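Local coordinates for Glyco_hydro_cc domain-containing protein (Pseudomonas viridiflava, PDB 6UAV), which probably hydrolyses internal beta-1,3-glucosidic bonds of beta-1,3-glucans, as an endo-beta-1,3-glucanase of glycoside hydrolase family 128, at residues V4-Y10 with R222-G228; A158-Y164 with T183-H189. One frame throughout, in Å; residues are numbered along the deposited sequence.

Interaction 1: V4-Y10 with R222-G228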
loop_
_atom_site.group_PDB
_atom_site.type_symbol
_atom_site.label_atom_id
_atom_site.label_comp_id
_atom_site.label_asym_id
_atom_site.label_seq_id
_atom_site.Cartn_x
_atom_site.Cartn_y
_atom_site.Cartn_z
ATOM N N VAL A 4 0.807 -8.190 12.566
ATOM C CA VAL A 4 1.927 -7.649 11.725
ATOM C C VAL A 4 1.354 -7.107 10.415
ATOM O O VAL A 4 2.019 -6.297 9.792
ATOM C CB VAL A 4 3.020 -8.695 11.434
ATOM C CG1 VAL A 4 2.438 -9.911 10.732
ATOM C CG2 VAL A 4 4.211 -8.112 10.633
ATOM N N LYS A 5 0.158 -7.549 9.984
ATOM C CA LYS A 5 -0.348 -7.128 8.637
ATOM C C LYS A 5 -0.895 -5.701 8.679
ATOM O O LYS A 5 -1.014 -5.078 7.633
ATOM C CB LYS A 5 -1.502 -8.033 8.200
ATOM C CG LYS A 5 -1.191 -9.515 8.223
ATOM C CD LYS A 5 -2.030 -10.260 7.176
ATOM C CE LYS A 5 -1.908 -11.777 7.300
ATOM N NZ LYS A 5 -2.463 -12.457 6.085
ATOM N N ARG A 6 -1.365 -5.247 9.845
ATOM C CA ARG A 6 -2.327 -4.127 9.900
ATOM C C ARG A 6 -1.638 -2.772 9.762
ATOM O O ARG A 6 -0.923 -2.376 10.634
ATOM C CB ARG A 6 -3.195 -4.247 11.161
ATOM C CG ARG A 6 -4.326 -3.241 11.136
ATOM C CD ARG A 6 -5.495 -3.636 12.024
ATOM N NE ARG A 6 -5.904 -5.018 11.828
ATOM C CZ ARG A 6 -6.535 -5.784 12.721
ATOM N NH1 ARG A 6 -6.981 -5.309 13.874
ATOM N NH2 ARG A 6 -6.743 -7.042 12.410
ATOM N N GLY A 7 -1.949 -2.024 8.708
ATOM C CA GLY A 7 -1.343 -0.719 8.479
ATOM C C GLY A 7 -2.355 0.330 8.106
ATOM O O GLY A 7 -3.566 0.064 7.978
ATOM N N VAL A 8 -1.823 1.517 7.885
ATOM C CA VAL A 8 -2.620 2.677 7.427
ATOM C C VAL A 8 -1.859 3.337 6.288
ATOM O O VAL A 8 -0.665 3.544 6.422
ATOM C CB VAL A 8 -2.920 3.625 8.615
ATOM C CG1 VAL A 8 -3.822 4.765 8.160
ATOM C CG2 VAL A 8 -3.584 2.847 9.757
ATOM N N ALA A 9 -2.600 3.796 5.277
ATOM C CA ALA A 9 -2.079 4.565 4.133
ATOM C C ALA A 9 -2.366 6.031 4.395
ATOM O O ALA A 9 -3.530 6.407 4.272
ATOM C CB ALA A 9 -2.745 4.095 2.863
ATOM N N TYR A 10 -1.444 6.740 5.018
ATOM C CA TYR A 10 -1.690 8.097 5.554
ATOM C C TYR A 10 -0.359 8.721 5.915
ATOM O O TYR A 10 0.443 8.054 6.530
ATOM C CB TYR A 10 -2.596 8.091 6.790
ATOM C CG TYR A 10 -2.979 9.439 7.339
ATOM C CD1 TYR A 10 -3.765 10.290 6.585
ATOM C CD2 TYR A 10 -2.607 9.842 8.605
ATOM C CE1 TYR A 10 -4.146 11.518 7.083
ATOM C CE2 TYR A 10 -2.930 11.099 9.091
ATOM C CZ TYR A 10 -3.715 11.939 8.325
ATOM O OH TYR A 10 -4.133 13.184 8.760
ATOM N N ARG A 222 0.709 -7.828 4.187
ATOM C CA ARG A 222 0.389 -6.565 4.859
ATOM C C ARG A 222 -0.737 -5.893 4.072
ATOM O O ARG A 222 -0.945 -6.198 2.847
ATOM C CB ARG A 222 1.607 -5.640 4.977
ATOM C CG ARG A 222 2.474 -5.908 6.203
ATOM C CD ARG A 222 3.605 -4.949 6.511
ATOM N NE ARG A 222 3.995 -5.017 7.924
ATOM C CZ ARG A 222 4.929 -4.251 8.486
ATOM N NH1 ARG A 222 5.628 -3.401 7.742
ATOM N NH2 ARG A 222 5.126 -4.318 9.791
ATOM N N TYR A 223 -1.506 -5.105 4.783
ATOM C CA TYR A 223 -2.540 -4.266 4.163
ATOM C C TYR A 223 -2.553 -2.916 4.863
ATOM O O TYR A 223 -2.138 -2.805 5.988
ATOM C CB TYR A 223 -3.925 -4.938 4.193
ATOM C CG TYR A 223 -4.389 -5.406 5.547
ATOM C CD1 TYR A 223 -4.939 -4.523 6.458
ATOM C CD2 TYR A 223 -4.221 -6.705 5.951
ATOM C CE1 TYR A 223 -5.426 -4.927 7.683
ATOM C CE2 TYR A 223 -4.622 -7.116 7.211
ATOM C CZ TYR A 223 -5.171 -6.215 8.103
ATOM O OH TYR A 223 -5.563 -6.553 9.364
ATOM N N ALA A 224 -3.127 -1.944 4.172
ATOM C CA ALA A 224 -3.221 -0.601 4.714
ATOM C C ALA A 224 -4.542 0.020 4.317
ATOM O O ALA A 224 -4.838 0.159 3.123
ATOM C CB ALA A 224 -2.080 0.207 4.204
ATOM N N TRP A 225 -5.263 0.422 5.351
ATOM C CA TRP A 225 -6.565 1.091 5.173
ATOM C C TRP A 225 -6.363 2.512 4.652
ATOM O O TRP A 225 -5.505 3.281 5.195
ATOM C CB TRP A 225 -7.366 1.062 6.484
ATOM C CG TRP A 225 -8.728 1.665 6.369
ATOM C CD1 TRP A 225 -9.102 2.959 6.579
ATOM C CD2 TRP A 225 -9.901 0.975 5.928
ATOM N NE1 TRP A 225 -10.440 3.121 6.330
ATOM C CE2 TRP A 225 -10.964 1.901 5.949
ATOM C CE3 TRP A 225 -10.153 -0.353 5.594
ATOM C CZ2 TRP A 225 -12.243 1.557 5.512
ATOM C CZ3 TRP A 225 -11.441 -0.713 5.253
ATOM C CH2 TRP A 225 -12.460 0.235 5.189
ATOM N N PHE A 226 -7.240 2.926 3.752
ATOM C CA PHE A 226 -7.317 4.326 3.283
ATOM C C PHE A 226 -8.531 4.973 3.966
ATOM O O PHE A 226 -9.651 4.578 3.652
ATOM C CB PHE A 226 -7.417 4.398 1.764
ATOM C CG PHE A 226 -7.218 5.791 1.266
ATOM C CD1 PHE A 226 -8.290 6.650 1.234
ATOM C CD2 PHE A 226 -5.958 6.296 0.992
ATOM C CE1 PHE A 226 -8.138 7.960 0.849
ATOM C CE2 PHE A 226 -5.785 7.604 0.590
ATOM C CZ PHE A 226 -6.890 8.418 0.508
ATOM N N THR A 227 -8.345 5.916 4.913
ATOM C CA THR A 227 -7.088 6.552 5.316
ATOM C C THR A 227 -7.208 7.146 6.726
ATOM O O THR A 227 -8.213 6.895 7.429
ATOM C CB THR A 227 -6.714 7.686 4.348
ATOM O OG1 THR A 227 -5.443 8.289 4.631
ATOM C CG2 THR A 227 -7.780 8.769 4.322
ATOM N N GLY A 228 -6.199 7.899 7.170
ATOM C CA GLY A 228 -6.252 8.515 8.514
ATOM C C GLY A 228 -7.404 9.516 8.600
ATOM O O GLY A 228 -8.309 9.381 9.403
#
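The Tyr223 ring carries Lys5 O over the centre of one face, while CB of Lys5 crosses to its CE2 atom at 3.4 Å. Along the same ring runs the Arg6 side chain, pointing the same way, with its guanidinium nearly coplanar with it (28° between planes). Arg6 NE reaches Tyr223 OH at 2.9 Å, in the guanidinium plane and almost straight (N-H...O 167°). The bend at chi3 of Arg6 (-48°) turns NE onto the hydroxyl, which also bonds Glu215, while NH1 and NH2 hold the carbonyls of Leu256 and Pro257; the guanidinium is thus fixed in rotation. A second guanidinium, that of Arg222, meets Val4 O edge-on through NE at 3.0 Å, and its NH2 forms a salt bridge with Asp51. At the other end, Gly228 CA lies over one face of the Tyr10 ring, 3.7 Å from its centroid, and Thr227 OG1 sits at the ring edge. Thr227 OG1 also donates to Ala9 O at 2.7 Å, in the carbonyl plane, just beyond the cis peptide between Phe226 and Thr227. Between these ends the backbones form a parallel ladder: Tyr223 N to Lys5 O, Trp225 N to Gly7 O and Ala9 N to Trp225 O, plus a weak bond from Gly7 N to Tyr223 O. This pairing of the first and last strands closes the TIM barrel. Arg6, Val8, Tyr223 and Trp225 face outward onto helices 248-255 and 200-216, whereas strands 27-29 and 180-185 flank the pair.

Interaction 2: A158-Y164 with T183-H189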
loop_
_atom_site.group_PDB
_atom_site.type_symbol
_atom_site.label_atom_id
_atom_site.label_comp_id
_atom_site.label_asym_id
_atom_site.label_seq_id
_atom_site.Cartn_x
_atom_site.Cartn_y
_atom_site.Cartn_z
ATOM N N ALA A 158 1.704 -5.344 -5.308
ATOM C CA ALA A 158 0.877 -4.497 -4.431
ATOM C C ALA A 158 -0.432 -4.245 -5.166
ATOM O O ALA A 158 -0.466 -4.270 -6.395
ATOM C CB ALA A 158 1.571 -3.254 -3.938
ATOM N N PHE A 159 -1.484 -3.992 -4.395
ATOM C CA PHE A 159 -2.811 -3.807 -4.974
ATOM C C PHE A 159 -3.575 -2.784 -4.145
ATOM O O PHE A 159 -3.417 -2.730 -2.933
ATOM C CB PHE A 159 -3.515 -5.163 -5.027
ATOM C CG PHE A 159 -4.685 -5.132 -5.977
ATOM C CD1 PHE A 159 -4.478 -4.855 -7.309
ATOM C CD2 PHE A 159 -5.979 -5.330 -5.553
ATOM C CE1 PHE A 159 -5.533 -4.765 -8.200
ATOM C CE2 PHE A 159 -7.028 -5.236 -6.449
ATOM C CZ PHE A 159 -6.801 -4.956 -7.763
ATOM N N HIS A 160 -4.396 -1.987 -4.821
ATOM C CA HIS A 160 -5.348 -1.041 -4.244
ATOM C C HIS A 160 -6.744 -1.393 -4.736
ATOM O O HIS A 160 -6.901 -1.748 -5.912
ATOM C CB HIS A 160 -5.034 0.388 -4.767
ATOM C CG HIS A 160 -3.662 0.883 -4.422
ATOM N ND1 HIS A 160 -3.192 2.069 -4.943
ATOM C CD2 HIS A 160 -2.737 0.410 -3.573
ATOM C CE1 HIS A 160 -1.988 2.320 -4.406
ATOM N NE2 HIS A 160 -1.679 1.289 -3.552
ATOM N N TRP A 161 -7.744 -1.280 -3.866
ATOM C CA TRP A 161 -9.113 -1.630 -4.274
ATOM C C TRP A 161 -10.098 -0.900 -3.356
ATOM O O TRP A 161 -9.935 -0.965 -2.138
ATOM C CB TRP A 161 -9.303 -3.136 -4.248
ATOM C CG TRP A 161 -10.450 -3.536 -5.106
ATOM C CD1 TRP A 161 -11.665 -4.046 -4.688
ATOM C CD2 TRP A 161 -10.495 -3.468 -6.538
ATOM N NE1 TRP A 161 -12.448 -4.289 -5.776
ATOM C CE2 TRP A 161 -11.764 -3.951 -6.922
ATOM C CE3 TRP A 161 -9.572 -3.087 -7.531
ATOM C CZ2 TRP A 161 -12.148 -3.997 -8.252
ATOM C CZ3 TRP A 161 -9.969 -3.121 -8.848
ATOM C CH2 TRP A 161 -11.236 -3.603 -9.202
ATOM N N TYR A 162 -11.071 -0.245 -3.981
ATOM C CA TYR A 162 -12.102 0.591 -3.316
ATOM C C TYR A 162 -13.537 0.085 -3.566
ATOM O O TYR A 162 -14.485 0.858 -3.630
ATOM C CB TYR A 162 -11.902 2.028 -3.803
ATOM C CG TYR A 162 -10.679 2.667 -3.206
ATOM C CD1 TYR A 162 -9.428 2.448 -3.769
ATOM C CD2 TYR A 162 -10.744 3.391 -2.021
ATOM C CE1 TYR A 162 -8.292 3.043 -3.239
ATOM C CE2 TYR A 162 -9.624 3.983 -1.468
ATOM C CZ TYR A 162 -8.388 3.795 -2.076
ATOM O OH TYR A 162 -7.304 4.402 -1.526
ATOM N N ASP A 163 -13.718 -1.224 -3.791
ATOM C CA ASP A 163 -15.038 -1.778 -4.188
ATOM C C ASP A 163 -15.138 -3.171 -3.612
ATOM O O ASP A 163 -14.222 -3.659 -2.944
ATOM C CB ASP A 163 -15.253 -1.739 -5.701
ATOM C CG ASP A 163 -16.675 -1.541 -6.179
ATOM O OD1 ASP A 163 -17.598 -1.886 -5.436
ATOM O OD2 ASP A 163 -16.834 -1.077 -7.313
ATOM N N TYR A 164 -16.311 -3.764 -3.806
ATOM C CA TYR A 164 -16.486 -5.201 -3.555
ATOM C C TYR A 164 -15.572 -6.007 -4.493
ATOM O O TYR A 164 -15.009 -5.456 -5.463
ATOM C CB TYR A 164 -17.938 -5.588 -3.821
ATOM C CG TYR A 164 -18.923 -4.900 -2.912
ATOM C CD1 TYR A 164 -19.474 -3.690 -3.281
ATOM C CD2 TYR A 164 -19.309 -5.448 -1.698
ATOM C CE1 TYR A 164 -20.378 -3.024 -2.473
ATOM C CE2 TYR A 164 -20.232 -4.798 -0.878
ATOM C CZ TYR A 164 -20.728 -3.562 -1.243
ATOM O OH TYR A 164 -21.666 -2.916 -0.480
ATOM N N THR A 183 -2.185 -2.194 -0.364
ATOM C CA THR A 183 -1.618 -1.010 0.333
ATOM C C THR A 183 -2.592 0.166 0.349
ATOM O O THR A 183 -2.272 1.205 0.910
ATOM C CB THR A 183 -0.257 -0.658 -0.278
ATOM O OG1 THR A 183 -0.445 -0.492 -1.684
ATOM C CG2 THR A 183 0.751 -1.741 0.010
ATOM N N GLU A 184 -3.741 0.008 -0.282
ATOM C CA GLU A 184 -4.894 0.917 -0.125
ATOM C C GLU A 184 -6.146 0.061 -0.285
ATOM O O GLU A 184 -6.306 -0.673 -1.307
ATOM C CB GLU A 184 -5.021 2.037 -1.161
ATOM C CG GLU A 184 -3.818 2.950 -1.235
ATOM C CD GLU A 184 -3.906 4.040 -2.262
ATOM O OE1 GLU A 184 -5.027 4.349 -2.777
ATOM O OE2 GLU A 184 -2.815 4.603 -2.620
ATOM N N PHE A 185 -7.046 0.152 0.691
ATOM C CA PHE A 185 -8.398 -0.430 0.548
ATOM C C PHE A 185 -9.378 0.256 1.476
ATOM O O PHE A 185 -9.014 0.890 2.453
ATOM C CB PHE A 185 -8.434 -1.937 0.773
ATOM C CG PHE A 185 -8.248 -2.416 2.174
ATOM C CD1 PHE A 185 -7.065 -2.216 2.844
ATOM C CD2 PHE A 185 -9.308 -3.005 2.855
ATOM C CE1 PHE A 185 -6.888 -2.646 4.151
ATOM C CE2 PHE A 185 -9.129 -3.473 4.140
ATOM C CZ PHE A 185 -7.933 -3.267 4.791
ATOM N N ALA A 186 -10.619 0.196 1.027
ATOM C CA ALA A 186 -11.837 0.671 1.709
ATOM C C ALA A 186 -12.951 0.281 0.761
ATOM O O ALA A 186 -12.632 -0.058 -0.414
ATOM C CB ALA A 186 -11.722 2.164 1.906
ATOM N N ASN A 187 -14.215 0.380 1.150
ATOM C CA ASN A 187 -15.266 0.236 0.129
ATOM C C ASN A 187 -15.959 1.564 -0.146
ATOM O O ASN A 187 -16.660 2.068 0.730
ATOM C CB ASN A 187 -16.286 -0.825 0.526
ATOM C CG ASN A 187 -17.102 -1.302 -0.660
ATOM O OD1 ASN A 187 -17.404 -0.518 -1.582
ATOM N ND2 ASN A 187 -17.415 -2.596 -0.650
ATOM N N TRP A 188 -15.775 2.080 -1.357
ATOM C CA TRP A 188 -16.324 3.366 -1.830
ATOM C C TRP A 188 -17.376 3.136 -2.898
ATOM O O TRP A 188 -17.680 4.065 -3.661
ATOM C CB TRP A 188 -15.170 4.236 -2.333
ATOM C CG TRP A 188 -14.284 4.767 -1.245
ATOM C CD1 TRP A 188 -14.170 4.361 0.060
ATOM C CD2 TRP A 188 -13.295 5.794 -1.427
ATOM N NE1 TRP A 188 -13.209 5.106 0.712
ATOM C CE2 TRP A 188 -12.682 6.016 -0.177
ATOM C CE3 TRP A 188 -12.934 6.584 -2.528
ATOM C CZ2 TRP A 188 -11.643 6.943 -0.027
ATOM C CZ3 TRP A 188 -11.969 7.558 -2.352
ATOM C CH2 TRP A 188 -11.332 7.724 -1.125
ATOM N N HIS A 189 -18.033 1.973 -2.919
ATOM C CA HIS A 189 -19.150 1.770 -3.875
ATOM C C HIS A 189 -20.167 2.909 -3.738
ATOM O O HIS A 189 -20.575 3.215 -2.635
ATOM C CB HIS A 189 -19.848 0.443 -3.620
ATOM C CG HIS A 189 -20.644 -0.057 -4.758
ATOM N ND1 HIS A 189 -20.036 -0.867 -5.706
ATOM C CD2 HIS A 189 -21.951 0.079 -5.089
ATOM C CE1 HIS A 189 -20.968 -1.288 -6.550
ATOM N NE2 HIS A 189 -22.176 -0.686 -6.224
#
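Glu184 runs from strand 180-185 across the face of His160 to the hydroxyl of Tyr162. Its CB lies 3.3 Å from Tyr162 OH and also touches the imidazole of His160. CG sits over that ring, 3.5 Å from the centroid and close to the ring normal, a CH-pi contact. With CG anti to the carbonyl carbon (chi1 -58°) and the chain extended beyond it, the carboxylate stacks on the imidazole, the two planes 21° apart. CD is offset toward the imidazole rim, and OE2 approaches CE1 of His160 while bonding Trp31 NE1. OE1 accepts from Tyr162 OH at 2.6 Å on its anti side, so both carboxylate oxygens are gripped. The imidazole is itself held at two edge positions: NE2 shares a hydrogen bond of 2.9 Å with Thr183 OG1, and ND1 bonds Glu84.

These groups stand at the C-terminal ends of neighbouring parallel strands of a beta-alpha-beta unit, strand 156-161, helix 166-173 and strand 180-185, the end of a TIM barrel where active sites lie; the Glu84-His160-Glu184 cluster is consistent with such a site. Backbone bonds from Thr183 N to Phe159 O and from Trp161 N to Glu184 O join the strands.

Beyond them the two loops stay together through side chains and one more backbone bond, Trp188 N to Tyr162 O. The edge of Tyr162 points at the face of Trp188 in a T-shaped pair, Tyr162 CD2 lying 3.6 Å from Trp188 CD2. Asn187 ND2 lies over the centre of the Tyr164 ring and also bonds Gln206; its OD1 closes an Asx turn to His189 N. Asp163 OD1 takes His189 ND1 at 2.7 Å on its syn side and Tyr164 N on its anti side.

In the fold
Both interactions belong to the eight-stranded parallel barrel, their centres about 11 Å apart. Interaction 1 pairs strand 6-9 with strand 220-225, while interaction 2 pairs strand 156-161 with strand 180-185; strands 180-185 and 220-225 are neighbours, so the four strands run consecutively round the wall. Along the chain the order is 4-10, 158-164, 183-189, 222-228, so both segments of interaction 2 fall between those of interaction 1. The two meet directly: Phe226 N lies 3.0 Å from Phe185 O, a probable hydrogen bond, and the Phe226 ring packs against Tyr162 OH. Barrel closure thus abuts the Glu184-bearing end of strand 180-185, linking the fold's seam to its probable catalytic end.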